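Local coordinates for protein 30-kDa cleavage and polyadenylation specificity factor 30 (Arabidopsis thaliana, PDB 5ZUU) that recognises m6A-modified RNA through its YTH domain, the part modelled here, and as a CPSF subunit takes part in pre-mRNA 3'-end formation and poly(A) site selection, at residues Val16-Val21 against Cys137-Pro142; His10-Gly15 against Asn58-Phe63; Leu32-Gly37 against Ala162-Ala167; Gly73-Thr78 against Phe103-Leu108. One frame throughout, in Å; residues are numbered along the deposited sequence. Where two conformers were deposited one is given.

Overall arrangement
Contacts 1, 2 and 4 all reach the mixed sheet of the YTH domain, while contact 3 packs two helices beside it. Contacts 1 and 4 are buried antiparallel strand pairs, but contact 1, at the edge strand 138-140, adds a salt bridge and a bridging water, whereas contact 4, its centre about 6 Å from the centre of the chain, relies on backbone bonds and ring packing. Contact 2 lays the loop before strand 17-24 over strand 58-65, which joins the two strand pairs. It has no clear hydrogen bond of its own and is partly buried. Contact 3 joins its helices through side-chain packing round Ala167 and Ser164, with waters between, and meets contact 4 at Trp107.

Contact 1: residues Val16-Val21 against Cys137-Pro142; sequences VNRYFV and CQELEP
Arg18 takes hold of Glu139 side-on, with NE on one carboxylate oxygen and NH2 on the other. Arg18 NE to Glu139 OE1 measures 2.8 Å, and the NH2 bond to OE2 is nearly straight at 172°. Both oxygens lie close to the guanidinium plane, but the carboxylate is turned 33° against it: NE meets OE1 from above the carboxylate plane, and NH2 meets OE2 on its syn side. NH1 turns to Glu51 and Ser55, so the guanidinium has partners on two sides.

Glu139 places its CG anti to the backbone N (chi1 -165°) and then runs extended, which carries the chain across one face of the Phe20 ring. Glu139 CG sits 4.0 Å from the centroid of the Phe20 ring, a CH-pi contact offset toward the rim, while Cys137 O lies at the ring's edge. A water accepts from Tyr19 N and donates to Glu139 OE1 and Leu140 O, linking the two strands.

On the other face of the strands, Val21 CG2 meets Leu140 CD1 at 3.7 Å, and CB of Tyr19 packs near CB of Leu140. Leu140 N donates to Tyr19 O (2.8 Å) and Val21 N to Gln138 O (2.9 Å); Phe20 and Glu139 form the non-hydrogen-bonded pair between. This is an antiparallel pairing that adds the short strand 138-140 as an edge to the mixed sheet of the YTH domain.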
# COMPACT_ATOMS: atom_id res chain seq x y z
N VAL A 16 15.03 -2.66 -7.94
CA VAL A 16 14.12 -2.06 -8.92
C VAL A 16 12.67 -2.30 -8.50
O VAL A 16 12.17 -3.39 -8.49
CB VAL A 16 14.45 -2.48 -10.37
CG1 VAL A 16 13.35 -2.01 -11.33
CG2 VAL A 16 15.81 -1.85 -10.74
N ASN A 17 11.99 -1.23 -8.16
CA ASN A 17 10.62 -1.30 -7.67
C ASN A 17 9.69 -0.61 -8.68
O ASN A 17 10.10 0.27 -9.41
CB ASN A 17 10.53 -0.54 -6.36
CG ASN A 17 11.40 -1.08 -5.25
OD1 ASN A 17 11.84 -2.25 -5.22
ND2 ASN A 17 11.60 -0.24 -4.27
N ARG A 18 8.41 -0.97 -8.65
CA ARG A 18 7.35 -0.12 -9.26
C ARG A 18 6.43 0.21 -8.15
O ARG A 18 6.31 -0.59 -7.15
CB ARG A 18 6.60 -0.89 -10.37
CG ARG A 18 7.51 -1.12 -11.54
CD ARG A 18 6.93 -2.07 -12.54
NE ARG A 18 5.80 -1.46 -13.26
CZ ARG A 18 5.11 -2.10 -14.21
NH1 ARG A 18 5.42 -3.32 -14.54
NH2 ARG A 18 4.12 -1.50 -14.84
N TYR A 19 5.73 1.33 -8.34
CA TYR A 19 4.92 1.98 -7.32
C TYR A 19 3.55 2.31 -7.88
O TYR A 19 3.46 2.92 -8.97
CB TYR A 19 5.60 3.36 -6.92
CG TYR A 19 6.98 3.19 -6.43
CD1 TYR A 19 8.05 3.06 -7.32
CD2 TYR A 19 7.24 3.08 -5.07
CE1 TYR A 19 9.36 2.86 -6.85
CE2 TYR A 19 8.54 2.89 -4.61
CZ TYR A 19 9.58 2.76 -5.49
OH TYR A 19 10.83 2.54 -5.02
N PHE A 20 2.51 1.96 -7.10
CA PHE A 20 1.11 2.22 -7.48
C PHE A 20 0.41 2.86 -6.30
O PHE A 20 0.62 2.44 -5.18
CB PHE A 20 0.37 0.90 -7.87
CG PHE A 20 0.90 0.23 -9.09
CD1 PHE A 20 2.07 -0.49 -9.05
CD2 PHE A 20 0.24 0.32 -10.30
CE1 PHE A 20 2.60 -1.07 -10.21
CE2 PHE A 20 0.75 -0.26 -11.45
CZ PHE A 20 1.94 -0.95 -11.40
N VAL A 21 -0.41 3.88 -6.56
CA VAL A 21 -1.32 4.40 -5.55
C VAL A 21 -2.55 3.52 -5.49
O VAL A 21 -3.13 3.19 -6.52
CB VAL A 21 -1.77 5.85 -5.83
CG1 VAL A 21 -2.83 6.31 -4.82
CG2 VAL A 21 -0.56 6.78 -5.79
N CYS A 137 -5.01 2.23 -8.18
CA CYS A 137 -3.98 1.54 -8.95
C CYS A 137 -3.35 2.35 -10.07
O CYS A 137 -2.86 1.82 -11.03
CB CYS A 137 -4.44 0.14 -9.39
SG CYS A 137 -4.77 -0.98 -7.99
N GLN A 138 -3.39 3.65 -9.96
CA GLN A 138 -2.58 4.50 -10.85
C GLN A 138 -1.07 4.28 -10.56
O GLN A 138 -0.57 4.38 -9.41
CB GLN A 138 -2.95 5.95 -10.63
CG GLN A 138 -1.94 6.95 -11.18
CD GLN A 138 -2.09 6.98 -12.66
OE1 GLN A 138 -3.15 7.41 -13.14
NE2 GLN A 138 -1.12 6.44 -13.38
N GLU A 139 -0.33 3.93 -11.60
CA GLU A 139 1.13 3.76 -11.48
C GLU A 139 1.83 5.12 -11.31
O GLU A 139 1.47 6.09 -11.98
CB GLU A 139 1.73 2.99 -12.69
CG GLU A 139 3.14 2.51 -12.34
CD GLU A 139 3.83 1.61 -13.30
OE1 GLU A 139 5.01 1.23 -13.05
OE2 GLU A 139 3.21 1.21 -14.30
N LEU A 140 2.81 5.18 -10.41
CA LEU A 140 3.66 6.34 -10.29
C LEU A 140 4.87 6.07 -11.15
O LEU A 140 5.46 4.97 -11.10
CB LEU A 140 4.05 6.62 -8.80
CG LEU A 140 2.82 6.87 -7.90
CD1 LEU A 140 3.07 6.63 -6.44
CD2 LEU A 140 2.31 8.28 -8.06
N GLU A 141 5.23 7.05 -11.98
CA GLU A 141 6.54 7.07 -12.65
C GLU A 141 7.60 6.75 -11.56
O GLU A 141 7.54 7.31 -10.45
CB GLU A 141 6.78 8.45 -13.29
CG GLU A 141 7.98 8.56 -14.24
CD GLU A 141 9.34 8.40 -13.55
OE1 GLU A 141 9.56 8.86 -12.39
OE2 GLU A 141 10.17 7.74 -14.16
N PRO A 142 8.53 5.84 -11.83
CA PRO A 142 9.14 5.21 -10.63
C PRO A 142 10.04 6.08 -9.80
O PRO A 142 10.20 5.84 -8.58
CB PRO A 142 9.91 4.01 -11.20
CG PRO A 142 9.92 4.22 -12.70
CD PRO A 142 8.69 5.00 -13.01
O HOH W 1 6.44 2.47 -10.91

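Contact 2: residues His10-Gly15 against Asn58-Phe63; sequences HPLPQG and NVILIF
The Asn58 side-chain amide, gripped at both ends, carries the pyrrolidine ring of Pro13. Its OD1 accepts from Lys76 NZ on the neighbouring strand, while ND2 donates to Asn17 OD1, so both polar atoms are satisfied from outside this contact and the amide is held against rotation. The setting is the YTH domain's mixed sheet, where strand 58-65 runs between strands 17-24 and 70-77 and the loop 10-15 passes over one side of it just before entering strand 17-24.

Pro13 points its CB at the amide and sits 3.4 Å from both Asn58 ND2 and OD1. Pro13 CG lies 3.6 Å from Asn58 OD1, so the CB-CG edge of the ring lies against the amide, the two side chains crossing at a slant. Asn58 can present the amide this way because its CG stands anti to the carbonyl carbon, beside the backbone N (chi1 -57°). Gln14 O also comes within 3.5 Å of Asn58 ND2.

Pro13 then reaches on to the next residue facing the loop. The end of the Ile60 chain meets the ring, CD1 lying 4.0 Å from Pro13 CD. Leu108 of strand 103-114 touches both of them, and Ala149 of helix 142-154 packs on Leu12, so the loop touches both the sheet and helix 142-154. Pro13 O accepts from Asn17 ND2, which ties the loop to the start of strand 17-24. At the far end of the contact the Leu12 side chain bends inward, bringing its CD1 to 4.2 Å from Ile60 CG2.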
# COMPACT_ATOMS: atom_id res chain seq x y z
N HIS A 10 9.40 -1.49 8.26
CA HIS A 10 10.27 -2.17 7.36
C HIS A 10 10.73 -1.09 6.41
O HIS A 10 9.93 -0.27 5.96
CB HIS A 10 9.57 -3.29 6.59
CG HIS A 10 9.03 -4.35 7.46
ND1 HIS A 10 9.79 -5.40 7.92
CD2 HIS A 10 7.82 -4.48 8.05
CE1 HIS A 10 9.07 -6.16 8.72
NE2 HIS A 10 7.87 -5.62 8.83
N PRO A 11 12.03 -1.08 6.12
CA PRO A 11 12.56 -0.19 5.10
C PRO A 11 12.04 -0.56 3.68
O PRO A 11 11.74 -1.70 3.38
CB PRO A 11 14.05 -0.46 5.18
CG PRO A 11 14.11 -1.92 5.55
CD PRO A 11 12.98 -2.12 6.53
N LEU A 12 11.94 0.44 2.83
CA LEU A 12 11.66 0.27 1.46
C LEU A 12 12.61 -0.79 0.92
O LEU A 12 13.79 -0.64 1.06
CB LEU A 12 11.84 1.61 0.78
CG LEU A 12 11.13 1.76 -0.54
CD1 LEU A 12 9.63 1.66 -0.29
CD2 LEU A 12 11.55 3.09 -1.13
N PRO A 13 12.10 -1.93 0.37
CA PRO A 13 13.01 -2.90 -0.21
C PRO A 13 13.94 -2.25 -1.23
O PRO A 13 13.55 -1.28 -1.93
CB PRO A 13 12.09 -3.86 -0.97
CG PRO A 13 10.75 -3.69 -0.37
CD PRO A 13 10.69 -2.33 0.21
N GLN A 14 15.16 -2.77 -1.28
CA GLN A 14 16.16 -2.26 -2.21
C GLN A 14 15.90 -2.89 -3.56
O GLN A 14 15.33 -4.02 -3.67
CB GLN A 14 17.58 -2.61 -1.73
CG GLN A 14 18.03 -1.87 -0.46
CD GLN A 14 19.23 -2.53 0.20
OE1 GLN A 14 19.19 -3.72 0.55
NE2 GLN A 14 20.33 -1.77 0.34
N GLY A 15 16.32 -2.16 -4.57
CA GLY A 15 16.36 -2.67 -5.94
C GLY A 15 15.38 -1.98 -6.84
O GLY A 15 14.91 -0.87 -6.55
N ASN A 58 9.79 -6.02 -6.46
CA ASN A 58 8.93 -5.38 -5.47
C ASN A 58 7.95 -4.40 -6.09
O ASN A 58 8.34 -3.46 -6.78
CB ASN A 58 9.77 -4.56 -4.51
CG ASN A 58 10.81 -5.36 -3.82
OD1 ASN A 58 10.51 -6.17 -2.98
ND2 ASN A 58 12.04 -5.07 -4.10
N VAL A 59 6.68 -4.66 -5.84
CA VAL A 59 5.63 -3.78 -6.18
C VAL A 59 5.22 -3.17 -4.87
O VAL A 59 4.82 -3.87 -3.87
CB VAL A 59 4.46 -4.55 -6.82
CG1 VAL A 59 3.28 -3.61 -7.07
CG2 VAL A 59 4.94 -5.16 -8.11
N ILE A 60 5.40 -1.86 -4.84
CA ILE A 60 5.09 -1.04 -3.68
C ILE A 60 3.76 -0.32 -3.87
O ILE A 60 3.59 0.45 -4.82
CB ILE A 60 6.24 -0.05 -3.37
CG1 ILE A 60 7.57 -0.82 -3.25
CG2 ILE A 60 5.93 0.76 -2.08
CD1 ILE A 60 7.55 -1.96 -2.24
N LEU A 61 2.81 -0.59 -2.98
CA LEU A 61 1.44 -0.02 -2.99
C LEU A 61 1.36 1.06 -1.93
O LEU A 61 1.42 0.77 -0.76
CB LEU A 61 0.46 -1.14 -2.66
CG LEU A 61 0.59 -2.39 -3.56
CD1 LEU A 61 -0.40 -3.41 -3.13
CD2 LEU A 61 0.35 -2.04 -5.03
N ILE A 62 1.19 2.30 -2.36
CA ILE A 62 1.05 3.43 -1.51
C ILE A 62 -0.43 3.73 -1.34
O ILE A 62 -1.08 4.20 -2.28
CB ILE A 62 1.78 4.64 -2.14
CG1 ILE A 62 3.27 4.32 -2.29
CG2 ILE A 62 1.59 5.91 -1.32
CD1 ILE A 62 4.09 5.36 -3.11
N PHE A 63 -0.95 3.54 -0.12
CA PHE A 63 -2.37 3.61 0.18
C PHE A 63 -2.84 4.96 0.53
O PHE A 63 -2.18 5.70 1.20
CB PHE A 63 -2.77 2.70 1.35
CG PHE A 63 -3.00 1.30 0.94
CD1 PHE A 63 -1.95 0.55 0.38
CD2 PHE A 63 -4.26 0.70 1.09
CE1 PHE A 63 -2.13 -0.78 0.01
CE2 PHE A 63 -4.46 -0.62 0.70
CZ PHE A 63 -3.40 -1.37 0.16

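Contact 3: residues Leu32-Gly37 against Ala162-Ala167; sequences LSVQQG and AISIAA
Two helices, 27-36 and 159-172, pack beside the mixed sheet of the YTH domain, and small side chains let them come close. The axes of the short segments approach to 8.3 Å at 37°, and no direct hydrogen bond joins them. Ala167 points toward the other helix and sets its CB on the backbone of Gln35, 3.2 Å from the Gln35 carbonyl O. Arg171, one turn after Ala167 in its helix, donates NH1 to the same oxygen.

The Gln35 side chain is modelled in two conformers, so its contacts are doubtful. In one of them the chain leaves its helix pointing the other way, then bends back at chi2 (57°) and brings its amide end near Ala167 CB and Ile163 CG2. A water donates to Ile163 O on this side.

Deeper in, Val34 CG1 rests on Ser164 CB at 4.0 Å, and both residues touch Trp107 of strand 103-114. Ser164 holds OG anti to its own backbone N (chi1 -168°), from where it donates to a bridging water at 2.9 Å from OG; this water in turn donates to Val34 O, which it meets at 2.7 Å.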
# COMPACT_ATOMS: atom_id res chain seq x y z
N LEU A 32 -8.62 -3.36 8.22
CA LEU A 32 -8.67 -4.78 8.03
C LEU A 32 -7.45 -5.32 7.28
O LEU A 32 -6.90 -6.40 7.61
CB LEU A 32 -9.95 -5.14 7.27
CG LEU A 32 -10.60 -6.48 7.58
CD1 LEU A 32 -11.04 -6.57 9.03
CD2 LEU A 32 -11.80 -6.70 6.67
N SER A 33 -7.04 -4.59 6.24
CA SER A 33 -5.83 -4.97 5.53
C SER A 33 -4.60 -5.04 6.45
O SER A 33 -3.77 -5.94 6.39
CB SER A 33 -5.59 -3.98 4.39
OG SER A 33 -4.43 -4.32 3.73
N VAL A 34 -4.50 -4.05 7.30
CA VAL A 34 -3.40 -3.94 8.26
C VAL A 34 -3.42 -5.10 9.24
O VAL A 34 -2.37 -5.68 9.52
CB VAL A 34 -3.45 -2.58 8.98
CG1 VAL A 34 -2.48 -2.56 10.14
CG2 VAL A 34 -3.12 -1.46 8.00
N GLN A 35 -4.59 -5.45 9.76
CA GLN A 35 -4.69 -6.56 10.73
C GLN A 35 -4.41 -7.91 10.07
O GLN A 35 -3.86 -8.80 10.70
CB GLN A 35 -6.06 -6.53 11.45
CG GLN A 35 -6.40 -7.77 12.30
CD GLN A 35 -5.37 -8.05 13.36
OE1 GLN A 35 -4.94 -7.14 14.08
NE2 GLN A 35 -4.95 -9.31 13.47
N GLN A 36 -4.77 -8.06 8.80
CA GLN A 36 -4.69 -9.36 8.13
C GLN A 36 -3.59 -9.53 7.11
O GLN A 36 -3.35 -10.62 6.71
CB GLN A 36 -6.06 -9.61 7.48
CG GLN A 36 -7.12 -9.78 8.54
CD GLN A 36 -8.50 -9.87 8.00
OE1 GLN A 36 -8.72 -10.25 6.85
NE2 GLN A 36 -9.46 -9.53 8.84
N GLY A 37 -2.94 -8.46 6.66
CA GLY A 37 -1.91 -8.66 5.62
C GLY A 37 -2.41 -9.06 4.25
O GLY A 37 -1.76 -9.84 3.50
N ALA A 162 2.59 -0.68 14.73
CA ALA A 162 2.83 -1.75 15.71
C ALA A 162 1.72 -2.84 15.59
O ALA A 162 2.00 -4.04 15.62
CB ALA A 162 2.92 -1.14 17.13
N ILE A 163 0.49 -2.41 15.33
CA ILE A 163 -0.61 -3.38 15.06
C ILE A 163 -0.22 -4.35 13.92
O ILE A 163 -0.35 -5.58 14.05
CB ILE A 163 -1.94 -2.69 14.79
CG1 ILE A 163 -2.45 -2.03 16.08
CG2 ILE A 163 -2.97 -3.71 14.35
CD1 ILE A 163 -3.62 -1.10 15.87
N SER A 164 0.30 -3.77 12.84
CA SER A 164 0.75 -4.57 11.74
C SER A 164 1.84 -5.55 12.11
O SER A 164 1.80 -6.69 11.71
CB SER A 164 1.29 -3.65 10.63
OG SER A 164 1.44 -4.45 9.51
N ILE A 165 2.85 -5.08 12.83
CA ILE A 165 4.07 -5.87 13.17
C ILE A 165 3.63 -7.07 14.06
O ILE A 165 4.02 -8.22 13.82
CB ILE A 165 5.19 -5.02 13.90
CG1 ILE A 165 5.74 -3.87 13.03
CG2 ILE A 165 6.38 -5.86 14.35
CD1 ILE A 165 6.31 -4.33 11.70
N ALA A 166 2.79 -6.77 15.05
CA ALA A 166 2.20 -7.79 15.93
C ALA A 166 1.43 -8.82 15.11
O ALA A 166 1.74 -10.02 15.21
CB ALA A 166 1.29 -7.16 16.99
N ALA A 167 0.53 -8.35 14.22
CA ALA A 167 -0.31 -9.31 13.43
C ALA A 167 0.53 -10.18 12.55
O ALA A 167 0.35 -11.39 12.54
CB ALA A 167 -1.38 -8.62 12.64
O HOH W 2 -0.02 -6.87 8.98
O HOH W 3 -2.11 -6.67 15.95

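Contact 4: residues Gly73-Thr78 against Phe103-Leu108; sequences GCAKMT and FSVKWL
The Trp107 indole takes the methyl of Ala75 over one face: CB stands 3.9 Å from the centroid of the six-membered ring, 16° off its normal. Gly73 lies at the indole's edge, its carbonyl carbon near the ring plane, with backbone angles suited to glycine. NE1 pairs with Ser33 OG, which fixes the five-membered ring side of the indole. At the other end of the pairing, Met77 runs fully extended, CG anti to the backbone N (chi1 -175°), and crosses the Phe103 ring at about a right angle. Met77 CG comes 3.9 Å from Phe103 CE2, and the sulfur makes an oblique Met-aromatic contact.

Strands 70-77 and 103-114 are antiparallel neighbours in the mixed sheet of the YTH domain. Lys76 and Lys106 form the hydrogen-bonded pair, Lys76 N to Lys106 O at 2.9 Å and Lys106 N to Lys76 O at 3.0 Å. Leu108 N donates to Cys74 O, and Thr78 N to Ser104 O. The two lysine side chains lead away from the contact, Lys76 NZ toward Asn58 and Lys106 NZ into a salt bridge with Glu168. Thr78 CG2 packs 3.9 Å from Lys106 CB.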
# COMPACT_ATOMS: atom_id res chain seq x y z
N GLY A 73 0.31 5.02 4.13
CA GLY A 73 1.44 4.06 4.20
C GLY A 73 1.70 3.36 2.91
O GLY A 73 1.11 3.74 1.86
N CYS A 74 2.58 2.37 2.98
CA CYS A 74 2.98 1.59 1.85
C CYS A 74 3.20 0.13 2.27
O CYS A 74 3.55 -0.15 3.42
CB CYS A 74 4.18 2.20 1.12
SG CYS A 74 5.76 2.18 1.95
N ALA A 75 2.85 -0.75 1.33
CA ALA A 75 2.94 -2.22 1.46
C ALA A 75 3.59 -2.79 0.24
O ALA A 75 3.58 -2.17 -0.81
CB ALA A 75 1.55 -2.82 1.65
N LYS A 76 4.25 -3.91 0.40
CA LYS A 76 4.72 -4.69 -0.69
C LYS A 76 3.63 -5.71 -1.07
O LYS A 76 3.08 -6.38 -0.19
CB LYS A 76 5.97 -5.47 -0.27
CG LYS A 76 6.52 -6.33 -1.37
CD LYS A 76 7.73 -7.06 -0.84
CE LYS A 76 7.92 -8.37 -1.51
NZ LYS A 76 8.69 -8.20 -2.74
N MET A 77 3.33 -5.82 -2.35
CA MET A 77 2.47 -6.89 -2.87
C MET A 77 3.24 -8.20 -2.72
O MET A 77 4.28 -8.33 -3.31
CB MET A 77 2.15 -6.60 -4.31
CG MET A 77 1.18 -7.54 -4.97
SD MET A 77 0.88 -7.04 -6.66
CE MET A 77 -0.21 -8.39 -7.18
N THR A 78 2.80 -9.14 -1.92
CA THR A 78 3.60 -10.37 -1.74
C THR A 78 3.02 -11.62 -2.32
O THR A 78 3.66 -12.64 -2.20
CB THR A 78 3.86 -10.63 -0.27
OG1 THR A 78 2.63 -10.59 0.41
CG2 THR A 78 4.68 -9.50 0.32
N PHE A 103 -5.34 -10.84 -2.20
CA PHE A 103 -3.92 -11.21 -2.30
C PHE A 103 -3.11 -10.71 -1.05
O PHE A 103 -3.56 -9.90 -0.30
CB PHE A 103 -3.33 -10.70 -3.63
CG PHE A 103 -3.37 -9.20 -3.77
CD1 PHE A 103 -4.51 -8.55 -4.22
CD2 PHE A 103 -2.26 -8.40 -3.36
CE1 PHE A 103 -4.58 -7.14 -4.30
CE2 PHE A 103 -2.34 -7.00 -3.41
CZ PHE A 103 -3.48 -6.36 -3.90
N SER A 104 -1.93 -11.27 -0.83
CA SER A 104 -1.09 -10.88 0.30
C SER A 104 -0.40 -9.56 0.09
O SER A 104 0.10 -9.26 -1.01
CB SER A 104 0.08 -11.85 0.50
OG SER A 104 -0.43 -13.10 0.70
N VAL A 105 -0.27 -8.84 1.18
CA VAL A 105 0.57 -7.66 1.24
C VAL A 105 1.30 -7.71 2.58
O VAL A 105 0.83 -8.33 3.51
CB VAL A 105 -0.21 -6.34 1.04
CG1 VAL A 105 -0.91 -6.36 -0.27
CG2 VAL A 105 -1.23 -6.08 2.13
N LYS A 106 2.47 -7.08 2.62
CA LYS A 106 3.22 -6.84 3.85
C LYS A 106 3.34 -5.34 4.02
O LYS A 106 3.97 -4.67 3.20
CB LYS A 106 4.56 -7.44 3.68
CG LYS A 106 5.62 -7.11 4.71
CD LYS A 106 6.83 -7.97 4.33
CE LYS A 106 8.16 -7.39 4.71
NZ LYS A 106 8.52 -7.95 6.02
N TRP A 107 2.74 -4.84 5.09
CA TRP A 107 2.80 -3.43 5.43
C TRP A 107 4.19 -3.03 5.84
O TRP A 107 4.80 -3.66 6.67
CB TRP A 107 1.77 -3.14 6.51
CG TRP A 107 0.43 -3.11 5.92
CD1 TRP A 107 -0.50 -4.13 5.90
CD2 TRP A 107 -0.09 -2.09 5.07
NE1 TRP A 107 -1.59 -3.76 5.16
CE2 TRP A 107 -1.40 -2.51 4.67
CE3 TRP A 107 0.36 -0.83 4.69
CZ2 TRP A 107 -2.22 -1.73 3.88
CZ3 TRP A 107 -0.47 -0.04 3.92
CH2 TRP A 107 -1.74 -0.51 3.48
N LEU A 108 4.75 -2.06 5.12
CA LEU A 108 6.13 -1.65 5.36
C LEU A 108 6.16 -0.46 6.32
O LEU A 108 6.91 -0.49 7.28
CB LEU A 108 6.86 -1.39 4.07
CG LEU A 108 6.79 -2.56 3.12
CD1 LEU A 108 7.24 -2.07 1.74
CD2 LEU A 108 7.61 -3.77 3.57
O HOH W 4 2.71 -11.14 2.94